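PDB 4GB7: 6-aminohexanoate-dimer hydrolase from Bacillus anthracis, which probably hydrolyses the amide bond of 6-aminohexanoate dimers, a by-product of nylon manufacture, as a serine hydrolase related to the beta-lactamases. Local coordinates for residues F89-R94 / S407-D412; D225-I230 / L234-E239; L53-S56 / K61-T64; A154-I159 / S274-S279. All blocks are in the same frame, centred on the assembly; numbering follows the deposited sequence. Where two conformers were deposited one is given.

The four contacts spread over a beta-lactamase-like fold. Contact 3 comes first along the chain, within the N-terminal helix-to-strand connection. Contact 1 then brackets most of what follows: between strand 90-92 and helix 402-417 lie both contact 4, which ties helix 143-155 to helix 269-278, and contact 2, a local turn around helix 230-235 that falls between the two segments of contact 4. None touches another. Contacts 1 and 2 are the most distant pair, with centres 41 Å apart across the molecule; contacts 2 and 3 are the closest, with centres 25 Å apart. Contact 1 therefore brings a strand from early in the chain against its last helix, while contacts 2 and 4 lie among the helices between.

Contact 1 (F89-R94 / S407-D412); sequences FAVQRR and SNMYID
Carboxylate oxygen OD2 of D412 is gripped by Q92 and two waters, a small polar network that fastens strand 90-92 to helix 402-417, the C-terminal helix of this beta-lactamase-like fold. Both waters donate to OD2. Water 2 lies 2.6 Å from D412 OD2 and 2.9 Å from Q92 N, whose hydrogen it accepts; water 1 lies 2.8 Å from D412 OD2 and 2.7 Å from A90 O, to which it also donates. Two backbone groups of the strand thus reach the helix through solvent. The third partner is direct but weak: Q92 NE2 is 3.4 Å from D412 OD2, with an N-H...O angle of 147° and the amide only 15° from the carboxylate plane.

The apolar half lies alongside. Selenomethionine M409 sends CG anti to its backbone N (chi1 177°), which sets CG against the forked end of V91, and the chain, continuing extended at chi2, carries SE along both methyls; M409 CG is 3.7 Å from V91 CG2. L101 of helix 101-107 touches both V91 and M409, and V91 pairs through its backbone with T99 in the hairpin with strand 97-100. F89 completes the contact from the other end: D412 CB sits in the plane of its ring, at the edge, 4.0 Å from F89 CZ.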
loop_
_atom_site.group_PDB
_atom_site.type_symbol
_atom_site.label_atom_id
_atom_site.label_comp_id
_atom_site.label_asym_id
_atom_site.label_seq_id
_atom_site.Cartn_x
_atom_site.Cartn_y
_atom_site.Cartn_z
ATOM N N PHE A 89 23.886 -12.592 -0.641
ATOM C CA PHE A 89 22.939 -13.616 -0.314
ATOM C C PHE A 89 22.390 -14.259 -1.609
ATOM O O PHE A 89 21.985 -13.553 -2.566
ATOM C CB PHE A 89 21.816 -13.066 0.529
ATOM C CG PHE A 89 20.839 -14.117 0.975
ATOM C CD1 PHE A 89 21.150 -14.941 2.036
ATOM C CD2 PHE A 89 19.640 -14.327 0.300
ATOM C CE1 PHE A 89 20.253 -15.881 2.484
ATOM C CE2 PHE A 89 18.759 -15.290 0.733
ATOM C CZ PHE A 89 19.079 -16.069 1.816
ATOM N N ALA A 90 22.440 -15.587 -1.667
ATOM C CA ALA A 90 22.020 -16.310 -2.889
ATOM C C ALA A 90 20.513 -16.451 -2.897
ATOM O O ALA A 90 19.940 -17.119 -2.042
ATOM C CB ALA A 90 22.694 -17.637 -3.050
ATOM N N VAL A 91 19.897 -15.752 -3.847
ATOM C CA VAL A 91 18.470 -15.804 -4.089
ATOM C C VAL A 91 18.180 -16.854 -5.151
ATOM O O VAL A 91 18.799 -16.866 -6.225
ATOM C CB VAL A 91 17.906 -14.446 -4.573
ATOM C CG1 VAL A 91 16.402 -14.533 -4.832
ATOM C CG2 VAL A 91 18.246 -13.344 -3.537
ATOM N N GLN A 92 17.234 -17.731 -4.866
ATOM C CA GLN A 92 16.881 -18.727 -5.875
ATOM C C GLN A 92 15.898 -18.109 -6.886
ATOM O O GLN A 92 14.727 -17.900 -6.563
ATOM C CB GLN A 92 16.344 -20.001 -5.250
ATOM C CG GLN A 92 17.377 -20.694 -4.364
ATOM C CD GLN A 92 16.833 -21.931 -3.674
ATOM O OE1 GLN A 92 16.781 -22.998 -4.285
ATOM N NE2 GLN A 92 16.416 -21.795 -2.375
ATOM N N ARG A 93 16.353 -17.841 -8.110
ATOM C CA ARG A 93 15.393 -17.421 -9.150
ATOM C C ARG A 93 14.385 -18.599 -9.323
ATOM O O ARG A 93 13.170 -18.443 -9.383
ATOM C CB ARG A 93 16.068 -17.234 -10.503
ATOM C CG ARG A 93 17.047 -16.123 -10.596
ATOM C CD ARG A 93 17.342 -15.877 -12.048
ATOM N NE ARG A 93 18.371 -14.871 -12.171
ATOM C CZ ARG A 93 18.130 -13.562 -12.214
ATOM N NH1 ARG A 93 16.867 -13.090 -12.158
ATOM N NH2 ARG A 93 19.156 -12.727 -12.324
ATOM N N ARG A 94 14.955 -19.799 -9.347
ATOM C CA ARG A 94 14.254 -21.049 -9.316
ATOM C C ARG A 94 15.279 -22.065 -8.718
ATOM O O ARG A 94 16.484 -21.742 -8.531
ATOM C CB ARG A 94 13.733 -21.408 -10.712
ATOM C CG ARG A 94 14.824 -21.890 -11.620
ATOM C CD ARG A 94 14.399 -21.904 -13.072
ATOM N NE ARG A 94 15.535 -22.272 -13.912
ATOM C CZ ARG A 94 15.565 -22.093 -15.226
ATOM N NH1 ARG A 94 14.514 -21.577 -15.853
ATOM N NH2 ARG A 94 16.631 -22.439 -15.921
ATOM N N SER A 407 8.781 -13.298 -3.263
ATOM C CA SER A 407 8.035 -13.914 -2.182
ATOM C C SER A 407 8.808 -15.056 -1.538
ATOM O O SER A 407 8.841 -15.194 -0.321
ATOM C CB SER A 407 6.675 -14.414 -2.684
ATOM O OG SER A 407 5.888 -13.317 -3.098
ATOM N N ASN A 408 9.460 -15.861 -2.387
ATOM C CA ASN A 408 10.265 -16.958 -1.914
ATOM C C ASN A 408 11.567 -16.455 -1.272
ATOM O O ASN A 408 12.014 -17.012 -0.268
ATOM C CB ASN A 408 10.574 -17.913 -3.065
ATOM C CG ASN A 408 9.424 -18.890 -3.305
ATOM O OD1 ASN A 408 9.238 -19.817 -2.490
ATOM N ND2 ASN A 408 8.620 -18.660 -4.386
HETATM N N MSE A 409 12.169 -15.418 -1.830
HETATM C CA MSE A 409 13.399 -14.810 -1.278
HETATM C C MSE A 409 13.157 -14.304 0.147
HETATM O O MSE A 409 14.018 -14.427 1.036
HETATM C CB MSE A 409 13.796 -13.644 -2.172
HETATM C CG MSE A 409 14.986 -12.825 -1.769
HETATM SE SE MSE A 409 15.034 -11.411 -3.097
HETATM C CE MSE A 409 13.956 -10.126 -2.162
ATOM N N TYR A 410 11.958 -13.770 0.406
ATOM C CA TYR A 410 11.691 -13.274 1.764
ATOM C C TYR A 410 11.695 -14.414 2.803
ATOM O O TYR A 410 12.133 -14.248 3.939
ATOM C CB TYR A 410 10.367 -12.563 1.814
ATOM C CG TYR A 410 10.218 -11.341 0.938
ATOM C CD1 TYR A 410 11.290 -10.634 0.442
ATOM C CD2 TYR A 410 8.977 -10.923 0.579
ATOM C CE1 TYR A 410 11.090 -9.534 -0.391
ATOM C CE2 TYR A 410 8.777 -9.837 -0.220
ATOM C CZ TYR A 410 9.850 -9.144 -0.734
ATOM O OH TYR A 410 9.598 -8.037 -1.551
ATOM N N ILE A 411 11.186 -15.572 2.410
ATOM C CA ILE A 411 11.251 -16.771 3.236
ATOM C C ILE A 411 12.698 -17.217 3.464
ATOM O O ILE A 411 13.114 -17.480 4.608
ATOM C CB ILE A 411 10.392 -17.921 2.653
ATOM C CG1 ILE A 411 8.912 -17.515 2.531
ATOM C CG2 ILE A 411 10.562 -19.159 3.558
ATOM C CD1 ILE A 411 8.015 -18.498 1.791
ATOM N N ASP A 412 13.494 -17.288 2.399
ATOM C CA ASP A 412 14.870 -17.634 2.553
ATOM C C ASP A 412 15.676 -16.671 3.402
ATOM O O ASP A 412 16.521 -17.116 4.208
ATOM C CB ASP A 412 15.537 -17.795 1.197
ATOM C CG ASP A 412 15.047 -19.040 0.436
ATOM O OD1 ASP A 412 14.496 -20.007 1.054
ATOM O OD2 ASP A 412 15.265 -19.050 -0.789
HETATM O O HOH W 1 18.053 -18.830 -1.108
HETATM O O HOH W 2 15.450 -17.242 -2.618
#

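Contact 2 (D225-I230 / L234-E239); sequences DGPMKI and LQEAKE
Two torsions bring E236 to P227: with CG beside the backbone N (chi1 -70°) and the chain running on extended (chi2 -161°), the carboxylate is carried across to the pyrrolidine ring at about a right angle. The touch is made by carbon against oxygen. P227 CD lies 3.8 Å from E236 OE1 and 4.0 Å from E236 OE2, so both oxygens rest near the same methylene, next to the ring nitrogen, without any hydrogen bond between the segments there. One residue earlier, G226 CA stands 4.1 Å from E236 OE2, a loose approach.

The polar hold on E236 comes from outside the pair. H197 bonds E236 OE1 through NE2 and D225 OD1 through ND1, so one imidazole bridges an acid from each segment. That probably offsets the repulsion expected between the carboxylates, whose D225 OD1 and E236 OE2 are 6.5 Å apart.

At the other end, I230 and L234 lie one helical turn apart. L234 N reaches I230 O at 3.4 Å with an N-H...O angle of 153°, a weak bond, and L234 CG also comes to 3.8 Å from I230 O. The side chain of L234 packs on T256 and W259 of helix 251-265, and I230 on L211 of helix 206-214. K229 occupies the N-cap; D232 OD2 accepts from M228 N and, weakly, K229 N, and D292 OD2 from I230 N. The arrangement is an N-capped helix of about one and a half turns, 230-235, leading into strand 238-241, which pairs with strand 191-193.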
loop_
_atom_site.group_PDB
_atom_site.type_symbol
_atom_site.label_atom_id
_atom_site.label_comp_id
_atom_site.label_asym_id
_atom_site.label_seq_id
_atom_site.Cartn_x
_atom_site.Cartn_y
_atom_site.Cartn_z
ATOM N N ASP A 225 -14.986 13.432 -20.611
ATOM C CA ASP A 225 -16.251 13.509 -19.905
ATOM C C ASP A 225 -16.219 12.607 -18.663
ATOM O O ASP A 225 -17.237 12.100 -18.197
ATOM C CB ASP A 225 -17.400 13.065 -20.838
ATOM C CG ASP A 225 -17.321 11.573 -21.231
ATOM O OD1 ASP A 225 -16.242 10.935 -21.140
ATOM O OD2 ASP A 225 -18.358 11.031 -21.644
ATOM N N GLY A 226 -15.034 12.397 -18.127
ATOM C CA GLY A 226 -14.861 11.518 -17.015
ATOM C C GLY A 226 -14.842 12.244 -15.681
ATOM O O GLY A 226 -15.154 13.442 -15.582
ATOM N N PRO A 227 -14.431 11.519 -14.631
ATOM C CA PRO A 227 -14.455 12.126 -13.290
ATOM C C PRO A 227 -13.489 13.305 -13.136
ATOM O O PRO A 227 -12.359 13.273 -13.677
ATOM C CB PRO A 227 -14.110 10.924 -12.390
ATOM C CG PRO A 227 -13.234 10.081 -13.262
ATOM C CD PRO A 227 -13.983 10.114 -14.566
HETATM N N MSE A 228 -13.918 14.342 -12.404
HETATM C CA MSE A 228 -13.098 15.542 -12.187
HETATM C C MSE A 228 -12.434 15.587 -10.814
HETATM O O MSE A 228 -11.527 16.373 -10.595
HETATM C CB MSE A 228 -13.943 16.818 -12.410
HETATM C CG MSE A 228 -14.561 16.974 -13.835
HETATM SE SE MSE A 228 -13.173 17.104 -15.208
HETATM C CE MSE A 228 -12.609 18.960 -14.845
ATOM N N LYS A 229 -12.898 14.716 -9.920
ATOM C CA LYS A 229 -12.351 14.539 -8.599
ATOM C C LYS A 229 -12.637 13.101 -8.209
ATOM O O LYS A 229 -13.486 12.465 -8.806
ATOM C CB LYS A 229 -12.990 15.525 -7.645
ATOM C CG LYS A 229 -14.470 15.344 -7.446
ATOM C CD LYS A 229 -15.010 16.423 -6.529
ATOM C CE LYS A 229 -16.476 16.233 -6.241
ATOM N NZ LYS A 229 -16.934 17.107 -5.139
ATOM N N ILE A 230 -11.946 12.591 -7.191
ATOM C CA ILE A 230 -12.064 11.178 -6.796
ATOM C C ILE A 230 -13.518 10.753 -6.513
ATOM O O ILE A 230 -13.954 9.680 -6.942
ATOM C CB ILE A 230 -11.129 10.870 -5.600
ATOM C CG1 ILE A 230 -9.661 10.969 -6.024
ATOM C CG2 ILE A 230 -11.401 9.474 -5.014
ATOM C CD1 ILE A 230 -8.743 11.009 -4.818
ATOM N N LEU A 234 -16.390 7.475 -7.833
ATOM C CA LEU A 234 -17.200 6.583 -7.020
ATOM C C LEU A 234 -18.645 6.635 -7.474
ATOM O O LEU A 234 -19.323 5.611 -7.448
ATOM C CB LEU A 234 -17.086 6.968 -5.558
ATOM C CG LEU A 234 -15.672 6.867 -4.956
ATOM C CD1 LEU A 234 -15.701 7.298 -3.486
ATOM C CD2 LEU A 234 -14.991 5.504 -5.173
ATOM N N GLN A 235 -19.083 7.806 -7.953
ATOM C CA GLN A 235 -20.465 8.007 -8.380
ATOM C C GLN A 235 -20.716 7.350 -9.747
ATOM O O GLN A 235 -21.868 7.047 -10.097
ATOM C CB GLN A 235 -20.806 9.506 -8.465
ATOM C CG GLN A 235 -20.884 10.276 -7.163
ATOM C CD GLN A 235 -21.999 9.851 -6.257
ATOM O OE1 GLN A 235 -22.745 8.898 -6.563
ATOM N NE2 GLN A 235 -22.108 10.518 -5.093
ATOM N N GLU A 236 -19.646 7.116 -10.498
ATOM C CA GLU A 236 -19.734 6.429 -11.792
ATOM C C GLU A 236 -19.744 4.884 -11.698
ATOM O O GLU A 236 -19.896 4.207 -12.723
ATOM C CB GLU A 236 -18.541 6.832 -12.692
ATOM C CG GLU A 236 -18.583 8.261 -13.203
ATOM C CD GLU A 236 -17.697 8.481 -14.404
ATOM O OE1 GLU A 236 -16.834 7.627 -14.704
ATOM O OE2 GLU A 236 -17.860 9.525 -15.056
ATOM N N ALA A 237 -19.561 4.336 -10.488
ATOM C CA ALA A 237 -19.458 2.888 -10.280
ATOM C C ALA A 237 -20.698 2.177 -10.760
ATOM O O ALA A 237 -21.827 2.622 -10.476
ATOM C CB ALA A 237 -19.214 2.552 -8.809
ATOM N N LYS A 238 -20.469 1.088 -11.486
ATOM C CA LYS A 238 -21.537 0.203 -11.934
ATOM C C LYS A 238 -21.305 -1.180 -11.322
ATOM O O LYS A 238 -20.229 -1.806 -11.504
ATOM C CB LYS A 238 -21.579 0.104 -13.456
ATOM C CG LYS A 238 -22.721 -0.737 -13.969
ATOM C CD LYS A 238 -22.565 -1.124 -15.437
ATOM C CE LYS A 238 -23.183 -2.492 -15.710
ATOM N NZ LYS A 238 -22.573 -3.574 -14.882
ATOM N N GLU A 239 -22.307 -1.673 -10.607
ATOM C CA GLU A 239 -22.189 -2.955 -9.903
ATOM C C GLU A 239 -22.188 -4.149 -10.901
ATOM O O GLU A 239 -23.022 -4.218 -11.815
ATOM C CB GLU A 239 -23.355 -3.094 -8.917
ATOM C CG GLU A 239 -23.269 -4.342 -8.057
ATOM C CD GLU A 239 -24.405 -4.475 -7.074
ATOM O OE1 GLU A 239 -24.506 -3.610 -6.188
ATOM O OE2 GLU A 239 -25.163 -5.478 -7.161
#

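Contact 3 (L53-S56 / K61-T64); sequences LRWS and KEFT
Helix 52-56 ends at S56, one residue past W55, and the chain then doubles back, so that E62 and F63 of the following loop face the tryptophan before T64 takes up an extended conformation and leads toward strand 66-69. This helix-turn-strand connection delivers the chain to the edge strand of the four-stranded antiparallel sheet in a beta-lactamase-like fold. Across it, the indole offers its benzene-ring rim. W55 CG is anti to the backbone N (chi1 -172°), which swings the ring out toward the loop even though its stem does not aim there.

E62 meets that rim with its stem and with its carboxylate. OE1 lies near the indole plane, 3.7 Å from W55 CZ2, and E62 CB is 3.9 Å from W55 CH2; ring and carboxylate planes stand almost perpendicular, 82° apart. An acidic oxygen beside the electropositive C-H rim of an aromatic ring is probably mildly favourable, but no hydrogen bond crosses between the segments. The indole has a further partner in H59, from the intervening turn, which stacks on it.

F63 comes next along the same rim. Its ring also meets W47, planes at about 50°, while its nearest atom to the indole is CB, which approaches obliquely and loosely, 4.4 Å from W55 CZ3.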
loop_
_atom_site.group_PDB
_atom_site.type_symbol
_atom_site.label_atom_id
_atom_site.label_comp_id
_atom_site.label_asym_id
_atom_site.label_seq_id
_atom_site.Cartn_x
_atom_site.Cartn_y
_atom_site.Cartn_z
ATOM N N LEU A 53 9.276 6.814 -14.758
ATOM C CA LEU A 53 8.778 6.364 -13.462
ATOM C C LEU A 53 9.883 6.328 -12.377
ATOM O O LEU A 53 9.647 6.529 -11.217
ATOM C CB LEU A 53 8.159 4.975 -13.620
ATOM C CG LEU A 53 7.563 4.280 -12.395
ATOM C CD1 LEU A 53 6.393 4.993 -11.775
ATOM C CD2 LEU A 53 7.193 2.809 -12.697
ATOM N N ARG A 54 11.130 6.052 -12.751
ATOM C CA ARG A 54 12.174 6.048 -11.748
ATOM C C ARG A 54 12.340 7.411 -11.069
ATOM O O ARG A 54 12.746 7.489 -9.920
ATOM C CB ARG A 54 13.498 5.581 -12.378
ATOM C CG ARG A 54 13.266 4.276 -13.122
ATOM C CD ARG A 54 14.289 3.270 -12.940
ATOM N NE ARG A 54 14.437 2.931 -11.543
ATOM C CZ ARG A 54 15.425 2.181 -11.124
ATOM N NH1 ARG A 54 16.358 1.807 -11.994
ATOM N NH2 ARG A 54 15.596 1.950 -9.849
ATOM N N TRP A 55 12.001 8.478 -11.801
ATOM C CA TRP A 55 11.949 9.831 -11.257
ATOM C C TRP A 55 10.627 10.126 -10.620
ATOM O O TRP A 55 10.568 10.647 -9.468
ATOM C CB TRP A 55 12.228 10.853 -12.348
ATOM C CG TRP A 55 12.369 12.223 -11.805
ATOM C CD1 TRP A 55 13.524 12.855 -11.336
ATOM C CD2 TRP A 55 11.314 13.194 -11.633
ATOM N NE1 TRP A 55 13.236 14.107 -10.856
ATOM C CE2 TRP A 55 11.933 14.376 -11.016
ATOM C CE3 TRP A 55 9.947 13.210 -11.904
ATOM C CZ2 TRP A 55 11.208 15.529 -10.737
ATOM C CZ3 TRP A 55 9.228 14.384 -11.598
ATOM C CH2 TRP A 55 9.852 15.502 -11.018
ATOM N N SER A 56 9.543 9.930 -11.356
ATOM C CA SER A 56 8.250 10.314 -10.776
ATOM C C SER A 56 7.974 9.657 -9.409
ATOM O O SER A 56 7.528 10.339 -8.453
ATOM C CB SER A 56 7.135 10.051 -11.780
ATOM O OG SER A 56 6.992 8.683 -11.957
ATOM N N LYS A 61 5.883 14.645 -5.092
ATOM C CA LYS A 61 5.454 15.976 -4.675
ATOM C C LYS A 61 5.918 17.091 -5.637
ATOM O O LYS A 61 5.439 18.204 -5.542
ATOM C CB LYS A 61 5.918 16.287 -3.268
ATOM C CG LYS A 61 7.424 16.264 -3.056
ATOM C CD LYS A 61 7.775 16.751 -1.668
ATOM C CE LYS A 61 9.195 16.378 -1.316
ATOM N NZ LYS A 61 9.482 16.670 0.117
ATOM N N GLU A 62 6.881 16.825 -6.516
ATOM C CA GLU A 62 7.261 17.822 -7.548
ATOM C C GLU A 62 6.395 17.789 -8.806
ATOM O O GLU A 62 6.544 18.637 -9.675
ATOM C CB GLU A 62 8.729 17.642 -7.951
ATOM C CG GLU A 62 9.698 17.753 -6.800
ATOM C CD GLU A 62 11.131 17.816 -7.271
ATOM O OE1 GLU A 62 11.401 18.409 -8.361
ATOM O OE2 GLU A 62 11.973 17.204 -6.573
ATOM N N PHE A 63 5.441 16.865 -8.849
ATOM C CA PHE A 63 4.676 16.518 -10.032
ATOM C C PHE A 63 3.169 16.696 -9.794
ATOM O O PHE A 63 2.409 16.848 -10.732
ATOM C CB PHE A 63 5.050 15.027 -10.355
ATOM C CG PHE A 63 4.357 14.454 -11.532
ATOM C CD1 PHE A 63 4.656 14.889 -12.797
ATOM C CD2 PHE A 63 3.417 13.452 -11.378
ATOM C CE1 PHE A 63 4.025 14.352 -13.905
ATOM C CE2 PHE A 63 2.771 12.914 -12.472
ATOM C CZ PHE A 63 3.081 13.369 -13.741
ATOM N N THR A 64 2.758 16.734 -8.533
ATOM C CA THR A 64 1.356 16.610 -8.156
ATOM C C THR A 64 1.041 17.511 -6.962
ATOM O O THR A 64 1.926 17.998 -6.264
ATOM C CB THR A 64 1.036 15.161 -7.659
ATOM O OG1 THR A 64 1.829 14.894 -6.492
ATOM C CG2 THR A 64 1.324 14.130 -8.670
#

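Contact 4 (A154-I159 / S274-S279); sequences AEENRI and SERIWS
The firm part of this surface contact is one salt bridge, E156 to R276, which spans two helix ends in a beta-lactamase-like fold: E156 directly follows helix 143-155, and R276 lies in the last turn of helix 269-278. R276 NH1 stands 2.9 Å from E156 OE2, with a nearly straight N-H...O angle of 164°. The side chains arrive from opposite directions, and carboxylate and guanidinium planes are 16° apart. OE2 is met on its syn side, close to the guanidinium plane. The grip is single rather than paired, because E156 OE1 remains 3.7 Å from R276 NH2.

Reach explains how two backbones so far apart can meet, the CA atoms of E156 and R276 being 12.9 Å from each other: R276 is extended from CG to NE, and E156 is extended beyond CG. NE of R276 is held by N272 OD1, and its side chain rests on S152 and L153.

The loose side belongs to R158, whose NH1 is 4.3 Å from R276 NH2. These like charges lie near each other without bonding, and E156 probably eases the repulsion.

Each backbone has its own turn. N157, with positive phi, closes a Schellman motif. Helix 269-278 ends in a pi-type turn, where S279 N is 3.0 Å and S279 OG 2.8 Å from S274 O, which accepts both.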
loop_
_atom_site.group_PDB
_atom_site.type_symbol
_atom_site.label_atom_id
_atom_site.label_comp_id
_atom_site.label_asym_id
_atom_site.label_seq_id
_atom_site.Cartn_x
_atom_site.Cartn_y
_atom_site.Cartn_z
ATOM N N ALA A 154 -14.060 1.957 14.373
ATOM C CA ALA A 154 -15.097 0.944 14.661
ATOM C C ALA A 154 -15.016 0.524 16.140
ATOM O O ALA A 154 -16.035 0.513 16.894
ATOM C CB ALA A 154 -14.977 -0.241 13.722
ATOM N N GLU A 155 -13.798 0.273 16.587
ATOM C CA GLU A 155 -13.553 -0.041 18.005
ATOM C C GLU A 155 -13.818 1.122 19.016
ATOM O O GLU A 155 -14.048 0.873 20.200
ATOM C CB GLU A 155 -12.189 -0.718 18.146
ATOM C CG GLU A 155 -12.210 -2.045 17.351
ATOM C CD GLU A 155 -11.036 -2.985 17.572
ATOM O OE1 GLU A 155 -10.303 -2.872 18.577
ATOM O OE2 GLU A 155 -10.851 -3.866 16.716
ATOM N N GLU A 156 -13.804 2.364 18.534
ATOM C CA GLU A 156 -14.130 3.564 19.326
ATOM C C GLU A 156 -15.646 3.781 19.306
ATOM O O GLU A 156 -16.120 4.723 19.904
ATOM C CB GLU A 156 -13.433 4.823 18.762
ATOM C CG GLU A 156 -11.880 4.830 18.794
ATOM C CD GLU A 156 -11.231 5.937 17.922
ATOM O OE1 GLU A 156 -11.967 6.856 17.504
ATOM O OE2 GLU A 156 -9.973 5.900 17.646
ATOM N N ASN A 157 -16.376 2.892 18.638
ATOM C CA ASN A 157 -17.841 2.960 18.441
ATOM C C ASN A 157 -18.354 4.185 17.678
ATOM O O ASN A 157 -19.448 4.699 17.937
ATOM C CB ASN A 157 -18.541 2.730 19.773
ATOM C CG ASN A 157 -18.376 1.286 20.230
ATOM O OD1 ASN A 157 -18.694 0.351 19.489
ATOM N ND2 ASN A 157 -17.819 1.099 21.396
ATOM N N ARG A 158 -17.542 4.666 16.756
ATOM C CA ARG A 158 -17.882 5.825 15.927
ATOM C C ARG A 158 -18.529 5.433 14.602
ATOM O O ARG A 158 -19.237 6.253 13.948
ATOM C CB ARG A 158 -16.639 6.684 15.685
ATOM C CG ARG A 158 -16.154 7.278 17.006
ATOM C CD ARG A 158 -15.116 8.333 16.827
ATOM N NE ARG A 158 -15.713 9.529 16.238
ATOM C CZ ARG A 158 -15.028 10.617 15.901
ATOM N NH1 ARG A 158 -13.704 10.652 16.058
ATOM N NH2 ARG A 158 -15.669 11.641 15.355
ATOM N N ILE A 159 -18.238 4.205 14.195
ATOM C CA ILE A 159 -18.811 3.563 13.011
ATOM C C ILE A 159 -19.039 2.072 13.344
ATOM O O ILE A 159 -18.453 1.507 14.290
ATOM C CB ILE A 159 -17.896 3.688 11.771
ATOM C CG1 ILE A 159 -16.567 2.995 11.963
ATOM C CG2 ILE A 159 -17.714 5.156 11.333
ATOM C CD1 ILE A 159 -15.588 3.136 10.814
ATOM N N SER A 274 -1.572 11.282 10.267
ATOM C CA SER A 274 -0.563 11.963 11.096
ATOM C C SER A 274 -0.859 11.871 12.583
ATOM O O SER A 274 -0.025 11.454 13.361
ATOM C CB SER A 274 -0.433 13.457 10.725
ATOM O OG SER A 274 0.529 14.095 11.566
ATOM N N GLU A 275 -2.076 12.219 12.972
ATOM C CA GLU A 275 -2.416 12.242 14.388
ATOM C C GLU A 275 -2.415 10.836 15.011
ATOM O O GLU A 275 -1.967 10.590 16.131
ATOM C CB GLU A 275 -3.782 12.915 14.559
ATOM C CG GLU A 275 -3.714 14.409 14.274
ATOM C CD GLU A 275 -5.022 15.136 14.390
ATOM O OE1 GLU A 275 -6.009 14.540 14.801
ATOM O OE2 GLU A 275 -5.038 16.338 14.122
ATOM N N ARG A 276 -2.919 9.875 14.254
ATOM C CA ARG A 276 -3.105 8.536 14.790
ATOM C C ARG A 276 -1.877 7.643 14.696
ATOM O O ARG A 276 -1.733 6.695 15.488
ATOM C CB ARG A 276 -4.285 7.886 14.097
ATOM C CG ARG A 276 -5.618 8.525 14.425
ATOM C CD ARG A 276 -6.699 8.111 13.447
ATOM N NE ARG A 276 -8.002 8.656 13.838
ATOM C CZ ARG A 276 -8.816 8.102 14.742
ATOM N NH1 ARG A 276 -8.523 6.930 15.335
ATOM N NH2 ARG A 276 -9.970 8.705 15.035
ATOM N N ILE A 277 -1.028 7.868 13.703
ATOM C CA ILE A 277 0.041 6.933 13.408
ATOM C C ILE A 277 1.378 7.655 13.219
ATOM O O ILE A 277 2.351 7.332 13.916
ATOM C CB ILE A 277 -0.244 6.049 12.150
ATOM C CG1 ILE A 277 -1.520 5.244 12.358
ATOM C CG2 ILE A 277 1.018 5.257 11.741
ATOM C CD1 ILE A 277 -2.032 4.542 11.106
ATOM N N TRP A 278 1.427 8.592 12.291
ATOM C CA TRP A 278 2.733 9.116 11.784
ATOM C C TRP A 278 3.488 9.934 12.827
ATOM O O TRP A 278 4.687 10.119 12.733
ATOM C CB TRP A 278 2.583 9.938 10.466
ATOM C CG TRP A 278 3.718 9.636 9.536
ATOM C CD1 TRP A 278 4.913 10.309 9.394
ATOM C CD2 TRP A 278 3.793 8.489 8.660
ATOM N NE1 TRP A 278 5.719 9.673 8.480
ATOM C CE2 TRP A 278 5.106 8.534 8.029
ATOM C CE3 TRP A 278 2.929 7.443 8.353
ATOM C CZ2 TRP A 278 5.493 7.581 7.096
ATOM C CZ3 TRP A 278 3.340 6.479 7.435
ATOM C CH2 TRP A 278 4.568 6.560 6.804
ATOM N N SER A 279 2.761 10.499 13.774
ATOM C CA SER A 279 3.329 11.303 14.836
ATOM C C SER A 279 3.598 10.464 16.093
ATOM O O SER A 279 4.130 11.002 17.045
ATOM C CB SER A 279 2.397 12.444 15.207
ATOM O OG SER A 279 1.203 11.984 15.783
#